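Local coordinates for protein fibrillarin-like rRNA/tRNA 2'-O-methyltransferase (Archaeoglobus fulgidus, PDB 1NT2) that transfers methyl groups from S-adenosyl-L-methionine to ribose 2'-hydroxyls of rRNA and tRNA at sites chosen by the guide RNA of box C/D particles, at residues K2-L10 with L75-I83; M183-H192 with H202-F210. One frame throughout, in Å; residues are numbered along the deposited sequence.

Interaction 1: residues K2-L10 with L75-I83; sequences KELMRNVYL and LADIVDEGI
Ile78 lays its CG2 methyl against the start of the Arg6 side chain, with Arg6 CB 3.4 Å from Ile78 CG2; the two side chains run antiparallel. The contact joins the two parts of the fibrillarin fold: the turn between strands 3-5 and 8-11 of the small N-terminal antiparallel sheet meets the C-terminal end of helix 70-78 in the Rossmann-like methyltransferase domain. In Ile78 a chi1 of -59° turns CG2 to Arg6, and the extended CG1-CD1 arm runs alongside to Met5 and Val8. There Met5 CE packs 3.9 Å from Ile78 CG2, and Val8 CG2 lies 4.1 Å from Ile78 CD1. Next to the turn, a classic bulge sets Leu4 and Met5 opposite the single residue Val8. Trp36 and Leu55 complete the apolar surroundings of Ile78.

The polar part gathers where the helix runs out, Val79 being the first residue to leave helical geometry, with a type I turn from Val79 to Gly82 behind it. Asn7 ND2 donates to the Asp77 carbonyl O at 2.9 Å, the oxygen lying 24° out of the amide plane. The same nitrogen reaches Asp80 OD1 in a weak bond. The Asp77 carboxylate bridges the domains, paired with Arg104 of the methyltransferase part and with Arg34 and Thr17 of the small sheet. Arg6 bends at chi2 and passes the Ile78 carbonyl before its guanidinium arrives at Asp80. Asp80 OD1 sits over one face of that guanidinium, whose plane is turned 66° from the carboxylate, and closes the salt bridge to Arg6 NH1 at 2.6 Å.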
loop_
_atom_site.group_PDB
_atom_site.type_symbol
_atom_site.label_atom_id
_atom_site.label_comp_id
_atom_site.label_asym_id
_atom_site.label_seq_id
_atom_site.Cartn_x
_atom_site.Cartn_y
_atom_site.Cartn_z
ATOM N N LYS A 2 -64.043 12.199 19.684
ATOM C CA LYS A 2 -64.333 10.829 19.166
ATOM C C LYS A 2 -63.458 9.727 19.768
ATOM O O LYS A 2 -62.511 9.992 20.507
ATOM C CB LYS A 2 -64.191 10.798 17.641
ATOM C CG LYS A 2 -65.465 11.136 16.887
ATOM C CD LYS A 2 -65.305 10.936 15.380
ATOM C CE LYS A 2 -64.280 11.900 14.793
ATOM N NZ LYS A 2 -64.254 11.849 13.310
ATOM N N GLU A 3 -63.796 8.485 19.435
ATOM C CA GLU A 3 -63.082 7.303 19.906
ATOM C C GLU A 3 -62.785 6.418 18.686
ATOM O O GLU A 3 -63.708 5.970 18.000
ATOM C CB GLU A 3 -63.952 6.545 20.924
ATOM C CG GLU A 3 -65.353 6.106 20.412
ATOM C CD GLU A 3 -66.418 7.225 20.373
ATOM O OE1 GLU A 3 -66.835 7.707 21.454
ATOM O OE2 GLU A 3 -66.850 7.615 19.259
ATOM N N LEU A 4 -61.511 6.169 18.402
ATOM C CA LEU A 4 -61.161 5.349 17.239
ATOM C C LEU A 4 -60.586 4.000 17.626
ATOM O O LEU A 4 -60.753 3.013 16.911
ATOM C CB LEU A 4 -60.129 6.073 16.370
ATOM C CG LEU A 4 -60.444 7.445 15.773
ATOM C CD1 LEU A 4 -59.150 8.136 15.389
ATOM C CD2 LEU A 4 -61.350 7.287 14.566
ATOM N N MET A 5 -59.903 3.968 18.763
ATOM C CA MET A 5 -59.258 2.749 19.215
ATOM C C MET A 5 -59.448 2.430 20.678
ATOM O O MET A 5 -60.168 3.112 21.401
ATOM C CB MET A 5 -57.755 2.826 18.964
ATOM C CG MET A 5 -57.333 3.026 17.524
ATOM S SD MET A 5 -56.522 1.556 16.872
ATOM C CE MET A 5 -55.590 1.003 18.313
ATOM N N ARG A 6 -58.728 1.390 21.087
ATOM C CA ARG A 6 -58.733 0.863 22.438
ATOM C C ARG A 6 -58.722 1.964 23.476
ATOM O O ARG A 6 -59.656 2.082 24.263
ATOM C CB ARG A 6 -57.530 -0.057 22.619
ATOM C CG ARG A 6 -57.830 -1.327 23.403
ATOM C CD ARG A 6 -57.928 -1.034 24.877
ATOM N NE ARG A 6 -58.246 -2.217 25.664
ATOM C CZ ARG A 6 -58.257 -2.233 26.992
ATOM N NH1 ARG A 6 -57.965 -1.133 27.676
ATOM N NH2 ARG A 6 -58.563 -3.345 27.641
ATOM N N ASN A 7 -57.668 2.761 23.504
ATOM C CA ASN A 7 -57.620 3.859 24.457
ATOM C C ASN A 7 -57.205 5.091 23.678
ATOM O O ASN A 7 -56.435 5.933 24.149
ATOM C CB ASN A 7 -56.637 3.551 25.590
ATOM C CG ASN A 7 -57.200 2.557 26.595
ATOM O OD1 ASN A 7 -58.305 2.738 27.112
ATOM N ND2 ASN A 7 -56.440 1.510 26.883
ATOM N N VAL A 8 -57.755 5.174 22.468
ATOM C CA VAL A 8 -57.472 6.254 21.537
ATOM C C VAL A 8 -58.662 7.175 21.296
ATOM O O VAL A 8 -59.718 6.747 20.817
ATOM C CB VAL A 8 -57.008 5.681 20.189
ATOM C CG1 VAL A 8 -56.828 6.792 19.184
ATOM C CG2 VAL A 8 -55.710 4.909 20.373
ATOM N N TYR A 9 -58.467 8.449 21.621
ATOM C CA TYR A 9 -59.491 9.464 21.455
ATOM C C TYR A 9 -58.889 10.694 20.795
ATOM O O TYR A 9 -57.668 10.791 20.638
ATOM C CB TYR A 9 -60.072 9.856 22.810
ATOM C CG TYR A 9 -60.618 8.695 23.588
ATOM C CD1 TYR A 9 -61.662 7.925 23.088
ATOM C CD2 TYR A 9 -60.078 8.349 24.819
ATOM C CE1 TYR A 9 -62.157 6.833 23.796
ATOM C CE2 TYR A 9 -60.562 7.259 25.538
ATOM C CZ TYR A 9 -61.601 6.505 25.021
ATOM O OH TYR A 9 -62.082 5.428 25.732
ATOM N N LEU A 10 -59.760 11.630 20.423
ATOM C CA LEU A 10 -59.358 12.874 19.780
ATOM C C LEU A 10 -59.730 14.103 20.616
ATOM O O LEU A 10 -60.636 14.847 20.245
ATOM C CB LEU A 10 -60.021 12.986 18.408
ATOM C CG LEU A 10 -59.667 11.912 17.385
ATOM C CD1 LEU A 10 -60.740 11.827 16.323
ATOM C CD2 LEU A 10 -58.331 12.235 16.770
ATOM N N LEU A 75 -48.359 2.388 22.329
ATOM C CA LEU A 75 -48.923 1.074 22.136
ATOM C C LEU A 75 -49.137 0.446 23.509
ATOM O O LEU A 75 -50.109 -0.272 23.726
ATOM C CB LEU A 75 -47.981 0.233 21.284
ATOM C CG LEU A 75 -48.667 -0.854 20.465
ATOM C CD1 LEU A 75 -50.001 -0.362 19.954
ATOM C CD2 LEU A 75 -47.763 -1.248 19.317
ATOM N N ALA A 76 -48.239 0.754 24.439
ATOM C CA ALA A 76 -48.323 0.227 25.789
ATOM C C ALA A 76 -49.578 0.719 26.501
ATOM O O ALA A 76 -50.077 0.060 27.417
ATOM C CB ALA A 76 -47.089 0.620 26.571
ATOM N N ASP A 77 -50.080 1.882 26.096
ATOM C CA ASP A 77 -51.289 2.426 26.703
ATOM C C ASP A 77 -52.504 1.771 26.073
ATOM O O ASP A 77 -53.545 1.617 26.717
ATOM C CB ASP A 77 -51.392 3.935 26.487
ATOM C CG ASP A 77 -50.447 4.718 27.365
ATOM O OD1 ASP A 77 -50.061 4.187 28.430
ATOM O OD2 ASP A 77 -50.114 5.872 26.992
ATOM N N ILE A 78 -52.364 1.407 24.803
ATOM C CA ILE A 78 -53.432 0.758 24.060
ATOM C C ILE A 78 -53.594 -0.662 24.599
ATOM O O ILE A 78 -54.688 -1.068 24.994
ATOM C CB ILE A 78 -53.099 0.723 22.561
ATOM C CG1 ILE A 78 -52.909 2.160 22.053
ATOM C CG2 ILE A 78 -54.204 0.013 21.792
ATOM C CD1 ILE A 78 -52.569 2.286 20.574
ATOM N N VAL A 79 -52.497 -1.410 24.628
ATOM C CA VAL A 79 -52.497 -2.775 25.150
ATOM C C VAL A 79 -52.071 -2.734 26.627
ATOM O O VAL A 79 -50.978 -3.162 26.978
ATOM C CB VAL A 79 -51.519 -3.664 24.335
ATOM C CG1 VAL A 79 -51.427 -5.050 24.937
ATOM C CG2 VAL A 79 -51.994 -3.758 22.895
ATOM N N ASP A 80 -52.938 -2.202 27.484
ATOM C CA ASP A 80 -52.639 -2.086 28.914
ATOM C C ASP A 80 -52.811 -3.392 29.679
ATOM O O ASP A 80 -52.342 -3.526 30.816
ATOM C CB ASP A 80 -53.532 -1.018 29.548
ATOM C CG ASP A 80 -55.008 -1.250 29.273
ATOM O OD1 ASP A 80 -55.391 -1.296 28.082
ATOM O OD2 ASP A 80 -55.778 -1.378 30.249
ATOM N N GLU A 81 -53.496 -4.342 29.049
ATOM C CA GLU A 81 -53.756 -5.647 29.645
ATOM C C GLU A 81 -53.090 -6.715 28.780
ATOM O O GLU A 81 -53.579 -7.845 28.667
ATOM C CB GLU A 81 -55.271 -5.900 29.713
ATOM C CG GLU A 81 -56.096 -4.745 30.310
ATOM C CD GLU A 81 -56.422 -4.926 31.786
ATOM O OE1 GLU A 81 -57.096 -5.923 32.121
ATOM O OE2 GLU A 81 -56.015 -4.071 32.607
ATOM N N GLY A 82 -51.978 -6.334 28.156
ATOM C CA GLY A 82 -51.233 -7.249 27.308
ATOM C C GLY A 82 -49.754 -7.113 27.614
ATOM O O GLY A 82 -49.393 -6.599 28.677
ATOM N N ILE A 83 -48.896 -7.569 26.703
ATOM C CA ILE A 83 -47.454 -7.464 26.917
ATOM C C ILE A 83 -46.726 -7.118 25.614
ATOM O O ILE A 83 -47.076 -7.616 24.543
ATOM C CB ILE A 83 -46.883 -8.773 27.543
ATOM C CG1 ILE A 83 -45.734 -8.427 28.483
ATOM C CG2 ILE A 83 -46.397 -9.729 26.465
ATOM C CD1 ILE A 83 -46.132 -7.439 29.550
#

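Interaction 2: residues M183-H192 with H202-F210; sequences MEGDFKIVKH and HIFIHAYRF
Met183 and Ile205 meet end to end, Met183 CE lying 3.5 Å from Ile205 CG2. Ala207 CB continues this apolar patch, 3.8 Å from Phe187 CB, while the Phe187 ring turns its edge to the Tyr208 carbonyl carbon. Leu180 of helix 172-184 touches Ile205, and Ile140 and Leu143 of helix 139-150 close over Met183 and Phe187, so helices cover this face of the sheet. The backbones form the hairpin of strands 188-194 and 202-209 at one edge of the seven-stranded sheet, in which 202-209 is the strand that runs against the rest, as in class I methyltransferases. Lys188 and Tyr208 make a hydrogen-bonded pair, but the register then slips by one at a beta bulge, so that His206 is matched by two residues, Val190 and Lys191. His206 O accepts from Val190 N at 2.8 Å and weakly from Lys191 N; His206 N returns a nearly straight bond (172°) to Lys191 O. On the face of His206 and Tyr208, Val190 CG1 meets the edge of the imidazole and Val190 CG2 the edge of the phenol, 3.9 Å from Tyr208 CD2. Lys188 runs fully extended beside Tyr208, its CB over the ring face in a CH-pi contact, 4.1 Å from the centroid. At the exposed end Lys188 NZ donates to Tyr208 OH, although the place of that hydroxyl is less sure.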
loop_
_atom_site.group_PDB
_atom_site.type_symbol
_atom_site.label_atom_id
_atom_site.label_comp_id
_atom_site.label_asym_id
_atom_site.label_seq_id
_atom_site.Cartn_x
_atom_site.Cartn_y
_atom_site.Cartn_z
ATOM N N MET A 183 -44.713 -8.874 -0.443
ATOM C CA MET A 183 -45.256 -9.230 0.857
ATOM C C MET A 183 -46.596 -9.946 0.777
ATOM O O MET A 183 -47.030 -10.583 1.737
ATOM C CB MET A 183 -45.402 -7.985 1.727
ATOM C CG MET A 183 -45.772 -8.317 3.146
ATOM S SD MET A 183 -45.819 -6.885 4.175
ATOM C CE MET A 183 -47.559 -6.584 4.253
ATOM N N GLU A 184 -47.252 -9.837 -0.369
ATOM C CA GLU A 184 -48.540 -10.485 -0.553
ATOM C C GLU A 184 -48.428 -12.006 -0.423
ATOM O O GLU A 184 -49.295 -12.653 0.165
ATOM C CB GLU A 184 -49.116 -10.126 -1.925
ATOM C CG GLU A 184 -50.508 -10.681 -2.151
ATOM C CD GLU A 184 -51.474 -10.264 -1.052
ATOM O OE1 GLU A 184 -51.828 -9.066 -0.987
ATOM O OE2 GLU A 184 -51.866 -11.137 -0.247
ATOM N N GLY A 185 -47.349 -12.564 -0.964
ATOM C CA GLY A 185 -47.144 -14.000 -0.919
ATOM C C GLY A 185 -47.250 -14.691 0.431
ATOM O O GLY A 185 -47.234 -15.918 0.493
ATOM N N ASP A 186 -47.367 -13.937 1.517
ATOM C CA ASP A 186 -47.450 -14.553 2.841
ATOM C C ASP A 186 -48.590 -13.993 3.671
ATOM O O ASP A 186 -49.143 -14.674 4.531
ATOM C CB ASP A 186 -46.141 -14.336 3.605
ATOM C CG ASP A 186 -44.940 -14.994 2.933
ATOM O OD1 ASP A 186 -44.863 -15.003 1.682
ATOM O OD2 ASP A 186 -44.057 -15.486 3.670
ATOM N N PHE A 187 -48.940 -12.743 3.411
ATOM C CA PHE A 187 -49.994 -12.088 4.163
ATOM C C PHE A 187 -51.182 -11.726 3.297
ATOM O O PHE A 187 -51.116 -11.784 2.069
ATOM C CB PHE A 187 -49.438 -10.818 4.806
ATOM C CG PHE A 187 -48.227 -11.058 5.653
ATOM C CD1 PHE A 187 -48.356 -11.413 6.993
ATOM C CD2 PHE A 187 -46.957 -10.992 5.100
ATOM C CE1 PHE A 187 -47.233 -11.703 7.773
ATOM C CE2 PHE A 187 -45.826 -11.280 5.866
ATOM C CZ PHE A 187 -45.965 -11.638 7.206
ATOM N N LYS A 188 -52.277 -11.367 3.952
ATOM C CA LYS A 188 -53.471 -10.946 3.249
ATOM C C LYS A 188 -53.600 -9.467 3.543
ATOM O O LYS A 188 -53.741 -9.084 4.704
ATOM C CB LYS A 188 -54.709 -11.659 3.773
ATOM C CG LYS A 188 -55.976 -11.115 3.140
ATOM C CD LYS A 188 -57.209 -11.785 3.677
ATOM C CE LYS A 188 -58.442 -11.057 3.207
ATOM N NZ LYS A 188 -59.654 -11.634 3.839
ATOM N N ILE A 189 -53.540 -8.643 2.497
ATOM C CA ILE A 189 -53.639 -7.187 2.628
ATOM C C ILE A 189 -54.935 -6.699 3.275
ATOM O O ILE A 189 -55.991 -7.311 3.128
ATOM C CB ILE A 189 -53.503 -6.513 1.258
ATOM C CG1 ILE A 189 -54.297 -7.310 0.213
ATOM C CG2 ILE A 189 -52.037 -6.410 0.882
ATOM C CD1 ILE A 189 -54.401 -6.643 -1.151
ATOM N N VAL A 190 -54.851 -5.588 3.993
ATOM C CA VAL A 190 -56.021 -5.034 4.652
ATOM C C VAL A 190 -56.136 -3.563 4.306
ATOM O O VAL A 190 -57.235 -3.009 4.291
ATOM C CB VAL A 190 -55.934 -5.184 6.184
ATOM C CG1 VAL A 190 -57.096 -4.491 6.846
ATOM C CG2 VAL A 190 -55.942 -6.639 6.555
ATOM N N LYS A 191 -54.993 -2.941 4.027
ATOM C CA LYS A 191 -54.938 -1.527 3.672
ATOM C C LYS A 191 -53.516 -1.023 3.644
ATOM O O LYS A 191 -52.652 -1.479 4.387
ATOM C CB LYS A 191 -55.696 -0.668 4.681
ATOM C CG LYS A 191 -57.030 -0.112 4.220
ATOM C CD LYS A 191 -56.900 0.930 3.128
ATOM C CE LYS A 191 -58.276 1.526 2.807
ATOM N NZ LYS A 191 -58.271 2.483 1.658
ATOM N N HIS A 192 -53.288 -0.062 2.770
ATOM C CA HIS A 192 -51.999 0.573 2.652
ATOM C C HIS A 192 -52.358 2.020 2.400
ATOM O O HIS A 192 -53.424 2.316 1.860
ATOM C CB HIS A 192 -51.196 0.006 1.478
ATOM C CG HIS A 192 -51.922 0.039 0.170
ATOM N ND1 HIS A 192 -51.284 -0.159 -1.035
ATOM C CD2 HIS A 192 -53.230 0.227 -0.125
ATOM C CE1 HIS A 192 -52.167 -0.092 -2.016
ATOM N NE2 HIS A 192 -53.357 0.141 -1.490
ATOM N N HIS A 202 -42.799 7.384 4.061
ATOM C CA HIS A 202 -43.303 6.096 4.534
ATOM C C HIS A 202 -44.737 5.773 4.077
ATOM O O HIS A 202 -45.467 6.649 3.619
ATOM C CB HIS A 202 -43.246 6.061 6.069
ATOM C CG HIS A 202 -41.860 6.125 6.630
ATOM N ND1 HIS A 202 -41.040 7.220 6.467
ATOM C CD2 HIS A 202 -41.151 5.228 7.358
ATOM C CE1 HIS A 202 -39.885 6.995 7.070
ATOM N NE2 HIS A 202 -39.926 5.793 7.619
ATOM N N ILE A 203 -45.124 4.501 4.200
ATOM C CA ILE A 203 -46.476 4.033 3.866
ATOM C C ILE A 203 -46.763 2.814 4.731
ATOM O O ILE A 203 -45.925 1.925 4.826
ATOM C CB ILE A 203 -46.627 3.625 2.383
ATOM C CG1 ILE A 203 -48.094 3.282 2.107
ATOM C CG2 ILE A 203 -45.750 2.415 2.067
ATOM C CD1 ILE A 203 -48.425 3.069 0.652
ATOM N N PHE A 204 -47.933 2.766 5.364
ATOM C CA PHE A 204 -48.274 1.641 6.236
ATOM C C PHE A 204 -49.069 0.558 5.520
ATOM O O PHE A 204 -49.979 0.836 4.737
ATOM C CB PHE A 204 -49.064 2.129 7.448
ATOM C CG PHE A 204 -50.517 2.402 7.156
ATOM C CD1 PHE A 204 -51.480 1.417 7.362
ATOM C CD2 PHE A 204 -50.923 3.635 6.648
ATOM C CE1 PHE A 204 -52.819 1.655 7.067
ATOM C CE2 PHE A 204 -52.260 3.883 6.348
ATOM C CZ PHE A 204 -53.207 2.891 6.560
ATOM N N ILE A 205 -48.717 -0.689 5.794
ATOM C CA ILE A 205 -49.405 -1.807 5.182
ATOM C C ILE A 205 -49.943 -2.677 6.305
ATOM O O ILE A 205 -49.176 -3.192 7.119
ATOM C CB ILE A 205 -48.451 -2.672 4.330
ATOM C CG1 ILE A 205 -47.570 -1.802 3.440
ATOM C CG2 ILE A 205 -49.255 -3.598 3.441
ATOM C CD1 ILE A 205 -46.583 -2.609 2.607
ATOM N N HIS A 206 -51.262 -2.824 6.366
ATOM C CA HIS A 206 -51.874 -3.663 7.389
ATOM C C HIS A 206 -52.192 -4.975 6.703
ATOM O O HIS A 206 -52.597 -4.982 5.537
ATOM C CB HIS A 206 -53.168 -3.051 7.916
ATOM C CG HIS A 206 -53.759 -3.805 9.062
ATOM N ND1 HIS A 206 -55.098 -4.111 9.142
ATOM C CD2 HIS A 206 -53.190 -4.307 10.185
ATOM C CE1 HIS A 206 -55.331 -4.769 10.264
ATOM N NE2 HIS A 206 -54.189 -4.901 10.915
ATOM N N ALA A 207 -52.009 -6.082 7.412
ATOM C CA ALA A 207 -52.276 -7.391 6.830
ATOM C C ALA A 207 -52.207 -8.503 7.864
ATOM O O ALA A 207 -51.893 -8.269 9.030
ATOM C CB ALA A 207 -51.285 -7.667 5.699
ATOM N N TYR A 208 -52.504 -9.720 7.428
ATOM C CA TYR A 208 -52.472 -10.858 8.325
ATOM C C TYR A 208 -52.287 -12.144 7.537
ATOM O O TYR A 208 -52.524 -12.182 6.326
ATOM C CB TYR A 208 -53.766 -10.909 9.144
ATOM C CG TYR A 208 -54.999 -11.312 8.366
ATOM C CD1 TYR A 208 -55.486 -12.618 8.425
ATOM C CD2 TYR A 208 -55.680 -10.391 7.569
ATOM C CE1 TYR A 208 -56.621 -13.001 7.711
ATOM C CE2 TYR A 208 -56.819 -10.764 6.849
ATOM C CZ TYR A 208 -57.283 -12.073 6.923
ATOM O OH TYR A 208 -58.392 -12.463 6.202
ATOM N N ARG A 209 -51.848 -13.191 8.226
ATOM C CA ARG A 209 -51.639 -14.475 7.588
ATOM C C ARG A 209 -52.691 -15.464 8.059
ATOM O O ARG A 209 -52.880 -15.667 9.260
ATOM C CB ARG A 209 -50.248 -15.018 7.909
ATOM C CG ARG A 209 -49.966 -15.190 9.390
ATOM C CD ARG A 209 -48.692 -15.997 9.612
ATOM N NE ARG A 209 -48.889 -17.408 9.293
ATOM C CZ ARG A 209 -47.906 -18.296 9.177
ATOM N NH1 ARG A 209 -46.644 -17.919 9.351
ATOM N NH2 ARG A 209 -48.187 -19.560 8.889
ATOM N N PHE A 210 -53.378 -16.068 7.096
ATOM C CA PHE A 210 -54.419 -17.051 7.377
ATOM C C PHE A 210 -53.747 -18.411 7.598
ATOM O O PHE A 210 -52.495 -18.471 7.537
ATOM C CB PHE A 210 -55.397 -17.133 6.194
ATOM C CG PHE A 210 -56.851 -17.153 6.598
ATOM C CD1 PHE A 210 -57.351 -18.162 7.411
ATOM C CD2 PHE A 210 -57.723 -16.160 6.154
ATOM C CE1 PHE A 210 -58.696 -18.184 7.779
ATOM C CE2 PHE A 210 -59.071 -16.171 6.516
ATOM C CZ PHE A 210 -59.559 -17.187 7.331
ATOM O OXT PHE A 210 -54.477 -19.402 7.825
#

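Both interactions are partly buried, about 13 and 14 Å from the chain centre, and lie apart: their centres are 22 Å from each other, their nearest atoms about 9 Å, without touching. They share no strand or helix. Interaction 1 joins the N-terminal sheet to a helix of the methyltransferase domain through side chains, combining an isoleucine centre with an ion pair and an amide-to-carbonyl bond. Interaction 2 lies at the antiparallel edge of the methyltransferase sheet, with the end of helix 172-184 and the loop after it included; backbone bonds hold it together, with apolar packing under the helices and lysines on the exposed strand. It also buries more surface, 775 against 298 Å².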